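Local structure of cypemycin cysteine dehydrogenase (decarboxylating) (Streptomyces sp, 6JDD) at residues P25-I28 with H29-R32; G82-G85 with A86-C89; P130-E134 with I135-N139. The protein catalyses the oxidative decarboxylation of the C-terminal cysteine of the cypemycin precursor peptide, a step in the biosynthesis of this linaridin. All blocks are in the same frame, centred on the assembly; numbering follows the deposited sequence.

Contact 1: residues P25-I28 with H29-R32; sequences PWWI and HWLR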
ATOM      1  N   PRO A  25     -32.862   3.472  -1.895  1.00 51.23           N
ATOM      2  CA  PRO A  25     -32.878   3.416  -3.365  1.00 51.69           C
ATOM      3  C   PRO A  25     -34.234   2.980  -3.951  1.00 46.05           C
ATOM      4  O   PRO A  25     -34.659   3.552  -4.937  1.00 43.58           O
ATOM      5  CB  PRO A  25     -31.812   2.383  -3.696  1.00 48.65           C
ATOM      6  CG  PRO A  25     -30.860   2.483  -2.524  1.00 46.64           C
ATOM      7  CD  PRO A  25     -31.752   2.693  -1.332  1.00 41.61           C
ATOM      8  N   TRP A  26     -34.912   2.040  -3.297  1.00 47.25           N
ATOM      9  CA  TRP A  26     -36.303   1.665  -3.673  1.00 50.20           C
ATOM     10  C   TRP A  26     -37.239   2.891  -3.594  1.00 50.64           C
ATOM     11  O   TRP A  26     -37.963   3.161  -4.580  1.00 48.82           O
ATOM     12  CB  TRP A  26     -36.794   0.500  -2.807  1.00 50.68           C
ATOM     13  CG  TRP A  26     -38.091  -0.072  -3.266  1.00 56.05           C
ATOM     14  CD1 TRP A  26     -38.262  -1.167  -4.053  1.00 56.80           C
ATOM     15  CD2 TRP A  26     -39.404   0.433  -2.979  1.00 57.03           C
ATOM     16  NE1 TRP A  26     -39.594  -1.388  -4.261  1.00 56.86           N
ATOM     17  CE2 TRP A  26     -40.318  -0.424  -3.622  1.00 54.32           C
ATOM     18  CE3 TRP A  26     -39.889   1.508  -2.238  1.00 60.07           C
ATOM     19  CZ2 TRP A  26     -41.692  -0.243  -3.559  1.00 54.62           C
ATOM     20  CZ3 TRP A  26     -41.256   1.688  -2.157  1.00 63.01           C
ATOM     21  CH2 TRP A  26     -42.138   0.817  -2.803  1.00 60.42           C
ATOM     22  N   TRP A  27     -37.220   3.619  -2.479  1.00 48.06           N
ATOM     23  CA  TRP A  27     -38.039   4.849  -2.297  1.00 49.58           C
ATOM     24  C   TRP A  27     -37.638   5.969  -3.262  1.00 46.12           C
ATOM     25  O   TRP A  27     -38.519   6.670  -3.741  1.00 47.85           O
ATOM     26  CB  TRP A  27     -37.939   5.321  -0.857  1.00 48.48           C
ATOM     27  CG  TRP A  27     -38.777   4.473   0.022  1.00 43.92           C
ATOM     28  CD1 TRP A  27     -38.367   3.491   0.872  1.00 43.95           C
ATOM     29  CD2 TRP A  27     -40.203   4.476   0.043  1.00 44.16           C
ATOM     30  NE1 TRP A  27     -39.449   2.902   1.468  1.00 44.05           N
ATOM     31  CE2 TRP A  27     -40.595   3.495   0.979  1.00 50.41           C
ATOM     32  CE3 TRP A  27     -41.172   5.219  -0.622  1.00 48.57           C
ATOM     33  CZ2 TRP A  27     -41.937   3.254   1.280  1.00 48.52           C
ATOM     34  CZ3 TRP A  27     -42.500   4.963  -0.339  1.00 56.12           C
ATOM     35  CH2 TRP A  27     -42.875   3.999   0.609  1.00 48.12           C
ATOM     36  N   ILE A  28     -36.354   6.187  -3.508  1.00 44.66           N
ATOM     37  CA  ILE A  28     -35.914   7.172  -4.543  1.00 47.16           C
ATOM     38  C   ILE A  28     -36.489   6.737  -5.902  1.00 53.71           C
ATOM     39  O   ILE A  28     -37.054   7.592  -6.605  1.00 55.79           O
ATOM     40  CB  ILE A  28     -34.381   7.322  -4.606  1.00 47.21           C
ATOM     41  CG1 ILE A  28     -33.779   7.783  -3.273  1.00 50.21           C
ATOM     42  CG2 ILE A  28     -33.985   8.248  -5.762  1.00 48.31           C
ATOM     43  CD1 ILE A  28     -34.194   9.160  -2.862  1.00 52.54           C
ATOM     44  N   HIS A  29     -36.373   5.457  -6.268  1.00 51.78           N
ATOM     45  CA  HIS A  29     -36.939   4.930  -7.531  1.00 49.36           C
ATOM     46  C   HIS A  29     -38.442   5.224  -7.567  1.00 51.73           C
ATOM     47  O   HIS A  29     -38.897   5.760  -8.575  1.00 53.11           O
ATOM     48  CB  HIS A  29     -36.622   3.447  -7.662  1.00 49.93           C
ATOM     49  CG  HIS A  29     -37.226   2.835  -8.881  1.00 65.83           C
ATOM     50  ND1 HIS A  29     -36.806   3.195 -10.157  1.00 65.90           N
ATOM     51  CD2 HIS A  29     -38.204   1.915  -9.024  1.00 58.33           C
ATOM     52  CE1 HIS A  29     -37.492   2.515 -11.024  1.00 59.25           C
ATOM     53  NE2 HIS A  29     -38.352   1.723 -10.358  1.00 62.17           N
ATOM     54  N   TRP A  30     -39.171   4.909  -6.493  1.00 52.65           N
ATOM     55  CA  TRP A  30     -40.627   5.214  -6.333  1.00 52.15           C
ATOM     56  C   TRP A  30     -40.914   6.706  -6.595  1.00 55.49           C
ATOM     57  O   TRP A  30     -41.757   7.037  -7.470  1.00 54.72           O
ATOM     58  CB  TRP A  30     -41.139   4.796  -4.946  1.00 53.07           C
ATOM     59  CG  TRP A  30     -42.546   5.217  -4.642  1.00 63.79           C
ATOM     60  CD1 TRP A  30     -43.682   4.492  -4.869  1.00 68.73           C
ATOM     61  CD2 TRP A  30     -42.979   6.457  -4.043  1.00 63.30           C
ATOM     62  NE1 TRP A  30     -44.781   5.201  -4.475  1.00 67.41           N
ATOM     63  CE2 TRP A  30     -44.387   6.411  -3.976  1.00 69.44           C
ATOM     64  CE3 TRP A  30     -42.323   7.597  -3.567  1.00 59.86           C
ATOM     65  CZ2 TRP A  30     -45.142   7.457  -3.445  1.00 66.26           C
ATOM     66  CZ3 TRP A  30     -43.066   8.639  -3.063  1.00 62.66           C
ATOM     67  CH2 TRP A  30     -44.459   8.566  -3.000  1.00 67.56           C
ATOM     68  N   LEU A  31     -40.229   7.591  -5.882  1.00 53.23           N
ATOM     69  CA  LEU A  31     -40.438   9.046  -6.051  1.00 55.00           C
ATOM     70  C   LEU A  31     -40.130   9.464  -7.501  1.00 55.21           C
ATOM     71  O   LEU A  31     -40.875  10.267  -8.037  1.00 52.78           O
ATOM     72  CB  LEU A  31     -39.556   9.772  -5.037  1.00 55.02           C
ATOM     73  CG  LEU A  31     -39.650  11.294  -5.044  1.00 51.19           C
ATOM     74  CD1 LEU A  31     -41.067  11.755  -4.744  1.00 53.84           C
ATOM     75  CD2 LEU A  31     -38.661  11.865  -4.055  1.00 47.92           C
ATOM     76  N   ARG A  32     -39.113   8.912  -8.154  1.00 58.77           N
ATOM     77  CA  ARG A  32     -38.783   9.291  -9.565  1.00 62.93           C
ATOM     78  C   ARG A  32     -39.916   8.872 -10.518  1.00 56.87           C
ATOM     79  O   ARG A  32     -40.147   9.596 -11.471  1.00 61.34           O
ATOM     80  CB  ARG A  32     -37.437   8.681  -9.967  1.00 56.35           C
ATOM     81  CG  ARG A  32     -36.282   9.136  -9.084  1.00 56.13           C
ATOM     82  CD  ARG A  32     -35.664  10.435  -9.513  1.00 57.30           C
ATOM     83  NE  ARG A  32     -35.003  10.214 -10.779  1.00 67.64           N
ATOM     84  CZ  ARG A  32     -35.498  10.506 -11.969  1.00 59.14           C
ATOM     85  NH1 ARG A  32     -36.691  11.069 -12.100  1.00 62.48           N
ATOM     86  NH2 ARG A  32     -34.767  10.250 -13.029  1.00 54.86           N
TER

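Contact 2: residues G82-G85 with A86-C89; sequences GKSG and ASEC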
ATOM      1  N   GLY A  82     -26.394  27.067   2.814  1.00 44.71           N
ATOM      2  CA  GLY A  82     -27.604  26.329   3.208  1.00 45.49           C
ATOM      3  C   GLY A  82     -28.442  25.917   2.026  1.00 43.68           C
ATOM      4  O   GLY A  82     -29.656  25.788   2.187  1.00 48.97           O
ATOM      5  N   LYS A  83     -27.807  25.641   0.895  1.00 44.25           N
ATOM      6  CA  LYS A  83     -28.535  25.219  -0.321  1.00 52.78           C
ATOM      7  C   LYS A  83     -28.001  23.885  -0.842  1.00 51.01           C
ATOM      8  O   LYS A  83     -26.873  23.470  -0.478  1.00 49.88           O
ATOM      9  CB  LYS A  83     -28.444  26.325  -1.366  1.00 51.45           C
ATOM     10  CG  LYS A  83     -28.878  27.688  -0.861  1.00 59.35           C
ATOM     11  CD  LYS A  83     -29.529  28.531  -1.929  1.00 66.02           C
ATOM     12  CE  LYS A  83     -28.760  29.798  -2.250  1.00 62.79           C
ATOM     13  NZ  LYS A  83     -29.433  30.966  -1.675  1.00 73.54           N
ATOM     14  N   SER A  84     -28.837  23.236  -1.649  1.00 50.54           N
ATOM     15  CA  SER A  84     -28.508  22.048  -2.475  1.00 49.30           C
ATOM     16  C   SER A  84     -29.165  22.269  -3.833  1.00 50.54           C
ATOM     17  O   SER A  84     -30.362  22.030  -3.961  1.00 48.56           O
ATOM     18  CB  SER A  84     -28.982  20.770  -1.837  1.00 44.36           C
ATOM     19  OG  SER A  84     -28.787  19.676  -2.727  1.00 47.87           O
ATOM     20  N   GLY A  85     -28.403  22.793  -4.788  1.00 46.80           N
ATOM     21  CA  GLY A  85     -28.944  23.211  -6.098  1.00 53.48           C
ATOM     22  C   GLY A  85     -30.080  24.206  -5.906  1.00 50.68           C
ATOM     23  O   GLY A  85     -29.856  25.237  -5.265  1.00 50.91           O
ATOM     24  N   ALA A  86     -31.268  23.891  -6.417  1.00 47.91           N
ATOM     25  CA  ALA A  86     -32.499  24.672  -6.155  1.00 45.81           C
ATOM     26  C   ALA A  86     -33.487  23.866  -5.311  1.00 51.70           C
ATOM     27  O   ALA A  86     -34.699  24.076  -5.503  1.00 54.39           O
ATOM     28  CB  ALA A  86     -33.133  25.086  -7.445  1.00 42.78           C
ATOM     29  N   SER A  87     -33.014  22.998  -4.409  1.00 52.94           N
ATOM     30  CA  SER A  87     -33.890  22.241  -3.463  1.00 52.10           C
ATOM     31  C   SER A  87     -34.759  23.217  -2.655  1.00 50.37           C
ATOM     32  O   SER A  87     -34.223  24.235  -2.140  1.00 43.40           O
ATOM     33  CB  SER A  87     -33.137  21.343  -2.518  1.00 46.26           C
ATOM     34  OG  SER A  87     -32.278  20.491  -3.218  1.00 54.47           O
ATOM     35  N   GLU A  88     -36.042  22.884  -2.544  1.00 47.21           N
ATOM     36  CA  GLU A  88     -37.052  23.684  -1.820  1.00 53.10           C
ATOM     37  C   GLU A  88     -37.432  23.003  -0.504  1.00 52.45           C
ATOM     38  O   GLU A  88     -38.153  23.604   0.310  1.00 57.53           O
ATOM     39  CB  GLU A  88     -38.287  23.855  -2.706  1.00 51.45           C
ATOM     40  CG  GLU A  88     -38.003  24.744  -3.907  1.00 57.63           C
ATOM     41  CD  GLU A  88     -39.179  24.860  -4.853  1.00 73.15           C
ATOM     42  OE1 GLU A  88     -40.240  25.220  -4.338  1.00 73.44           O
ATOM     43  OE2 GLU A  88     -39.033  24.548  -6.071  1.00 64.08           O
ATOM     44  N   CYS A  89     -37.017  21.767  -0.295  1.00 49.95           N
ATOM     45  CA  CYS A  89     -37.095  21.171   1.055  1.00 49.65           C
ATOM     46  C   CYS A  89     -35.952  20.172   1.237  1.00 46.98           C
ATOM     47  O   CYS A  89     -35.248  19.883   0.276  1.00 47.48           O
ATOM     48  CB  CYS A  89     -38.476  20.584   1.281  1.00 48.55           C
ATOM     49  SG  CYS A  89     -38.714  18.999   0.447  1.00 56.01           S
TER
HETATM   50  O   HOH W   1     -31.703  25.073  -1.991  1.00 53.87           O

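Contact 3: residues P130-E134 with I135-N139; sequences PGSNE and IVENN. With FAD (flavin-adenine dinucleotide), chain B.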
ATOM      1  N   PRO A 130     -33.166   3.781  17.677  1.00 49.00           N
ATOM      2  CA  PRO A 130     -33.365   2.506  18.343  1.00 45.44           C
ATOM      3  C   PRO A 130     -34.124   2.652  19.674  1.00 48.39           C
ATOM      4  O   PRO A 130     -34.592   1.659  20.198  1.00 49.58           O
ATOM      5  CB  PRO A 130     -31.947   2.003  18.643  1.00 44.26           C
ATOM      6  CG  PRO A 130     -31.018   2.986  18.004  1.00 45.00           C
ATOM      7  CD  PRO A 130     -31.787   4.261  17.768  1.00 50.56           C
ATOM      8  N   GLY A 131     -34.185   3.868  20.217  1.00 48.88           N
ATOM      9  CA  GLY A 131     -34.573   4.120  21.613  1.00 48.11           C
ATOM     10  C   GLY A 131     -34.262   5.556  22.025  1.00 54.76           C
ATOM     11  O   GLY A 131     -33.869   6.384  21.139  1.00 48.81           O
ATOM     12  N   SER A 132     -34.478   5.883  23.311  1.00 48.30           N
ATOM     13  CA  SER A 132     -34.358   7.281  23.788  1.00 43.91           C
ATOM     14  C   SER A 132     -34.043   7.353  25.282  1.00 41.62           C
ATOM     15  O   SER A 132     -33.988   6.357  25.960  1.00 41.68           O
ATOM     16  CB  SER A 132     -35.581   8.080  23.394  1.00 44.74           C
ATOM     17  OG  SER A 132     -35.288   9.474  23.316  1.00 51.18           O
ATOM     18  N   ASN A 133     -33.699   8.537  25.749  1.00 44.54           N
ATOM     19  CA  ASN A 133     -33.617   8.807  27.202  1.00 41.25           C
ATOM     20  C   ASN A 133     -33.956  10.281  27.391  1.00 39.89           C
ATOM     21  O   ASN A 133     -34.256  10.951  26.409  1.00 42.99           O
ATOM     22  CB  ASN A 133     -32.260   8.391  27.761  1.00 37.92           C
ATOM     23  CG  ASN A 133     -31.108   9.170  27.151  1.00 43.65           C
ATOM     24  OD1 ASN A 133     -31.155  10.393  27.014  1.00 40.18           O
ATOM     25  ND2 ASN A 133     -30.033   8.474  26.795  1.00 41.70           N
ATOM     26  N   GLU A 134     -33.794  10.784  28.596  1.00 37.17           N
ATOM     27  CA  GLU A 134     -34.233  12.157  28.967  1.00 46.66           C
ATOM     28  C   GLU A 134     -33.367  13.198  28.243  1.00 45.40           C
ATOM     29  O   GLU A 134     -33.908  14.272  27.863  1.00 47.64           O
ATOM     30  CB  GLU A 134     -34.219  12.318  30.490  1.00 49.09           C
ATOM     31  CG  GLU A 134     -35.102  11.269  31.194  1.00 59.22           C
ATOM     32  CD  GLU A 134     -34.546   9.881  31.586  1.00 70.59           C
ATOM     33  OE1 GLU A 134     -35.090   9.342  32.578  1.00 84.01           O
ATOM     34  OE2 GLU A 134     -33.611   9.297  30.915  1.00 54.50           O
ATOM     35  N   ILE A 135     -32.095  12.878  28.042  1.00 37.43           N
ATOM     36  CA  ILE A 135     -31.129  13.826  27.461  1.00 36.74           C
ATOM     37  C   ILE A 135     -31.359  13.896  25.957  1.00 40.41           C
ATOM     38  O   ILE A 135     -31.351  14.983  25.398  1.00 44.75           O
ATOM     39  CB  ILE A 135     -29.725  13.359  27.814  1.00 36.61           C
ATOM     40  CG1 ILE A 135     -29.483  13.611  29.298  1.00 35.69           C
ATOM     41  CG2 ILE A 135     -28.704  14.030  26.934  1.00 37.92           C
ATOM     42  CD1 ILE A 135     -28.220  12.975  29.779  1.00 43.17           C
ATOM     43  N   VAL A 136     -31.672  12.771  25.345  1.00 38.00           N
ATOM     44  CA  VAL A 136     -32.022  12.740  23.894  1.00 40.83           C
ATOM     45  C   VAL A 136     -33.291  13.579  23.661  1.00 39.18           C
ATOM     46  O   VAL A 136     -33.333  14.377  22.749  1.00 41.69           O
ATOM     47  CB  VAL A 136     -32.162  11.273  23.424  1.00 42.08           C
ATOM     48  CG1 VAL A 136     -32.761  11.162  22.047  1.00 38.41           C
ATOM     49  CG2 VAL A 136     -30.828  10.541  23.467  1.00 37.45           C
ATOM     50  N   GLU A 137     -34.312  13.369  24.479  1.00 41.86           N
ATOM     51  CA  GLU A 137     -35.622  14.053  24.359  1.00 41.95           C
ATOM     52  C   GLU A 137     -35.360  15.560  24.491  1.00 37.61           C
ATOM     53  O   GLU A 137     -36.016  16.304  23.768  1.00 41.87           O
ATOM     54  CB  GLU A 137     -36.641  13.476  25.350  1.00 38.45           C
ATOM     55  CG  GLU A 137     -37.208  12.130  24.877  1.00 56.90           C
ATOM     56  CD  GLU A 137     -37.518  11.021  25.927  1.00 80.48           C
ATOM     57  OE1 GLU A 137     -37.818  11.360  27.146  1.00 89.01           O
ATOM     58  OE2 GLU A 137     -37.489   9.770  25.551  1.00 72.64           O
ATOM     59  N   ASN A 138     -34.432  15.973  25.364  1.00 34.01           N
ATOM     60  CA  ASN A 138     -34.173  17.425  25.529  1.00 39.89           C
ATOM     61  C   ASN A 138     -33.584  18.014  24.262  1.00 40.28           C
ATOM     62  O   ASN A 138     -34.017  19.122  23.858  1.00 40.67           O
ATOM     63  CB  ASN A 138     -33.341  17.780  26.765  1.00 40.92           C
ATOM     64  CG  ASN A 138     -34.182  17.843  28.014  1.00 50.96           C
ATOM     65  OD1 ASN A 138     -35.443  17.789  27.992  1.00 55.52           O
ATOM     66  ND2 ASN A 138     -33.454  17.916  29.110  1.00 59.11           N
ATOM     67  N   ASN A 139     -32.609  17.330  23.704  1.00 41.72           N
ATOM     68  CA  ASN A 139     -31.952  17.691  22.408  1.00 41.50           C
ATOM     69  C   ASN A 139     -32.958  17.725  21.232  1.00 36.90           C
ATOM     70  O   ASN A 139     -32.909  18.677  20.459  1.00 39.34           O
ATOM     71  CB  ASN A 139     -30.745  16.798  22.133  1.00 36.77           C
ATOM     72  CG  ASN A 139     -29.600  17.157  23.050  1.00 37.70           C
ATOM     73  OD1 ASN A 139     -28.973  18.170  22.881  1.00 50.26           O
ATOM     74  ND2 ASN A 139     -29.423  16.444  24.134  1.00 36.39           N
TER
HETATM   75  PA  FAD B 201     -21.808   9.972   9.974  1.00 43.25           P
HETATM   76  O1A FAD B 201     -21.377  11.088   9.080  1.00 46.56           O
HETATM   77  O2A FAD B 201     -21.527   8.571   9.543  1.00 46.21           O
HETATM   78  O5B FAD B 201     -21.207  10.206  11.443  1.00 52.39           O
HETATM   79  C5B FAD B 201     -19.921   9.621  11.768  1.00 51.51           C
HETATM   80  C4B FAD B 201     -19.293  10.395  12.902  1.00 52.59           C
HETATM   81  O4B FAD B 201     -17.929  10.737  12.545  1.00 56.08           O
HETATM   82  C3B FAD B 201     -19.973  11.722  13.267  1.00 49.71           C
HETATM   83  O3B FAD B 201     -19.925  11.957  14.669  1.00 50.11           O
HETATM   84  C2B FAD B 201     -19.135  12.747  12.497  1.00 50.24           C
HETATM   85  O2B FAD B 201     -19.189  14.036  13.068  1.00 54.93           O
HETATM   86  C1B FAD B 201     -17.745  12.133  12.616  1.00 49.48           C
HETATM   87  N9A FAD B 201     -16.836  12.527  11.547  1.00 53.81           N
HETATM   88  C8A FAD B 201     -16.815  13.716  10.860  1.00 67.62           C
HETATM   89  N7A FAD B 201     -15.867  13.757   9.953  1.00 58.48           N
HETATM   90  C5A FAD B 201     -15.230  12.525  10.052  1.00 63.88           C
HETATM   91  C6A FAD B 201     -14.143  11.954   9.362  1.00 58.80           C
HETATM   92  N6A FAD B 201     -13.476  12.572   8.392  1.00 61.90           N
HETATM   93  N1A FAD B 201     -13.770  10.703   9.718  1.00 56.88           N
HETATM   94  C2A FAD B 201     -14.445  10.085  10.696  1.00 64.08           C
HETATM   95  N3A FAD B 201     -15.479  10.521  11.412  1.00 56.96           N
HETATM   96  C4A FAD B 201     -15.823  11.763  11.034  1.00 58.70           C
HETATM   97  N1  FAD B 201     -28.461   4.461  14.583  1.00 40.43           N
HETATM   98  C2  FAD B 201     -29.692   5.017  14.658  1.00 41.08           C
HETATM   99  O2  FAD B 201     -29.852   6.138  15.144  1.00 41.61           O
HETATM  100  N3  FAD B 201     -30.801   4.374  14.206  1.00 44.45           N
HETATM  101  C4  FAD B 201     -30.738   3.121  13.647  1.00 42.70           C
HETATM  102  O4  FAD B 201     -31.761   2.579  13.254  1.00 41.01           O
HETATM  103  C4X FAD B 201     -29.473   2.509  13.551  1.00 43.95           C
HETATM  104  N5  FAD B 201     -29.394   1.315  13.021  1.00 45.33           N
HETATM  105  C5X FAD B 201     -28.153   0.742  12.939  1.00 43.81           C
HETATM  106  C6  FAD B 201     -28.049  -0.540  12.371  1.00 40.61           C
HETATM  107  C7  FAD B 201     -26.837  -1.178  12.257  1.00 43.69           C
HETATM  108  C7M FAD B 201     -26.762  -2.552  11.643  1.00 45.59           C
HETATM  109  C8  FAD B 201     -25.664  -0.531  12.719  1.00 45.36           C
HETATM  110  C8M FAD B 201     -24.323  -1.208  12.603  1.00 45.15           C
HETATM  111  C9  FAD B 201     -25.753   0.728  13.277  1.00 40.14           C
HETATM  112  C9A FAD B 201     -26.988   1.387  13.398  1.00 40.89           C
HETATM  113  N10 FAD B 201     -27.114   2.658  13.957  1.00 39.11           N
HETATM  114  C10 FAD B 201     -28.353   3.261  14.054  1.00 42.86           C
HETATM  115  C1' FAD B 201     -25.917   3.363  14.449  1.00 37.97           C
HETATM  116  C2' FAD B 201     -25.424   4.405  13.464  1.00 39.74           C
HETATM  117  O2' FAD B 201     -24.955   3.765  12.281  1.00 40.44           O
HETATM  118  C3' FAD B 201     -24.294   5.241  14.070  1.00 39.69           C
HETATM  119  O3' FAD B 201     -24.815   6.048  15.121  1.00 42.17           O
HETATM  120  C4' FAD B 201     -23.582   6.139  13.055  1.00 39.62           C
HETATM  121  O4' FAD B 201     -22.533   6.859  13.705  1.00 39.25           O
HETATM  122  C5' FAD B 201     -24.521   7.117  12.388  1.00 41.66           C
HETATM  123  O5' FAD B 201     -23.755   8.055  11.585  1.00 42.42           O
HETATM  124  P   FAD B 201     -24.526   9.045  10.587  1.00 39.13           P
HETATM  125  O1P FAD B 201     -25.624   9.717  11.343  1.00 40.26           O
HETATM  126  O2P FAD B 201     -24.863   8.292   9.342  1.00 38.57           O
HETATM  127  O3P FAD B 201     -23.379  10.118  10.259  1.00 44.87           O

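Contact 1: residues P25-I28 with H29-R32
An aromatic cluster on helix 24-34 brings together Trp26, Trp27 and Trp30, three flat side chains on one flank of the helix. One contact is T-shaped: the six-membered ring of Trp27 turns its edge to one face of the Trp30 indole, centroids 5.3 Å apart and planes at 67°. Trp27 CZ3 does the touching, standing 4.0 Å from Trp30 CD2 and displaced toward the rim of that ring. The first torsion of Trp27 (chi1 -76°) sets its CG beside the backbone N, whereas Trp26 and Trp30 both carry CG opposite their backbone N, and their indoles end up near parallel. Those two are slid so far apart that they barely overlap, and Trp26 CZ3 meets Trp30 at CB, 4.2 Å away. Trp26 CZ3 also sits over the centre of the Trp27 ring. Tryptophan suits these places because one broad indole offers both a face and an edge.

Four helical i to i+4 hydrogen bonds hold the backbone, among them Trp30 N to Trp26 O and Leu31 N to Trp27 O, each 2.9 Å. Pro25 accepts at O from His29 N; near the start of the helix its missing N-H costs little. Toward the rest of the chain, Ile28 rests on Leu57 and Leu31 on Val40, Trp27 and Trp30 pack on helix 172-185, and Arg32 lays CG 4.1 Å from Ile28 CG2 and gives its NE hydrogen to Leu60 O. Outward, Trp26 stacks on Trp26 of the second subunit and meets Trp27 there, and the cluster thus extends across the interface. The helix is the crossover connection of the beta-alpha-beta unit formed with parallel strands 10-15 and 39-44, the repeating element of the Rossmann-like flavoprotein fold.

Contact 2: residues G82-G85 with A86-C89
Ser84 and Ser87 face each other across the ends of a tight turn, with Gly85 and Ala86 at its corners and backbone angles that approximate a type II' beta turn. The backbone bond that defines the turn runs from Ser87 N to Ser84 O, 2.9 Å with an N-H...O angle of 160°. Gly85 fills the second position, where a positive phi (56°) is far easier for glycine; a side chain there would run into the N of Ala86. Alanine follows well, since its small methyl group points away from the turn and asks for no partner.

A side-chain bond doubles the backbone one. The Ser87 hydroxyl donates to the same carbonyl, OG to Ser84 O at 2.6 Å, because chi1 of -53° swings OG to the side of its own backbone N. Two donors therefore grip one oxygen, and both lie moderately tilted from the carbonyl plane. Serine is apt here, its one-carbon arm being just long enough to bring OG back to the carbonyl its own N-H already binds.

Further polar contacts tie the turn to its surroundings. Ser84 OG is hydrogen-bonded to His12 ND1 and Ser87 OG also to Asn41 ND2, which fastens the serines to strands 10-15 and 39-44. Beyond the turn, Glu88 forms a salt bridge with Arg183 of helix 172-185, and the chain enters strand 90-95.

Water supplies the last link. Across the open side of the turn the two backbones are joined through one molecule, which donates to Ser87 O at 2.7 Å and accepts only weakly from Ser84 N, 3.4 Å away.

Contact 3: residues P130-E134 with I135-N139
With chi1 at 62°, the side chain of Asn133 stands between its own backbone N and carbonyl carbon, and chi2 of 46° turns OD1 to the amides of Ile135 and Val136. This is an N-cap: OD1 accepts from Val136 N at 3.0 Å and, weakly, from Ile135 N at 2.8 Å, serving N-H groups that have no preceding turn to bond. Asparagine suits the place because its other branch, ND2, donates to Gln117 OE1 of the third subunit. Replacing Asn133 by an alanine removes both branches and is likely to leave the two amides without their capping oxygen and Gln117 of the third subunit without its donor, fraying the helix start. Behind the cap, Glu137 N bonds Asn133 O at 3.1 Å, and Val136 CG2 packs 3.6 Å from OD1. Glu137 folds back to bring OE2 3.2 Å from Ser132 OG.

Upstream, Pro130 turns the CD and CG side of its ring to the flavin, CD 3.7 Å from N3 of FAD. The loop thus leads from strand 123-127 past the cofactor into helix 134-142, which packs through Val136 on Leu97 and Met101 of helix 97-104 and through Ile135 on Ala104 of the third subunit.

From the N terminus the three contacts come in series, each within a few consecutive residues; none nests in or crosses another. Contact 1 lies on helix 24-34, between strands 10-15 and 39-44, and faces the second subunit. Contact 2 closes a tight turn in the long loop after edge strand 65-67, just before the chain re-enters the sheet as strand 90-95 beside 10-15. Contact 3 follows strand 123-127, linking the flavin pocket to helix 134-142 and the third subunit. Centres of contacts 1 and 2 are about 19 Å apart, whereas the centre of contact 3 lies about 29 Å from that of contact 2, on the opposite side of the chain's centre.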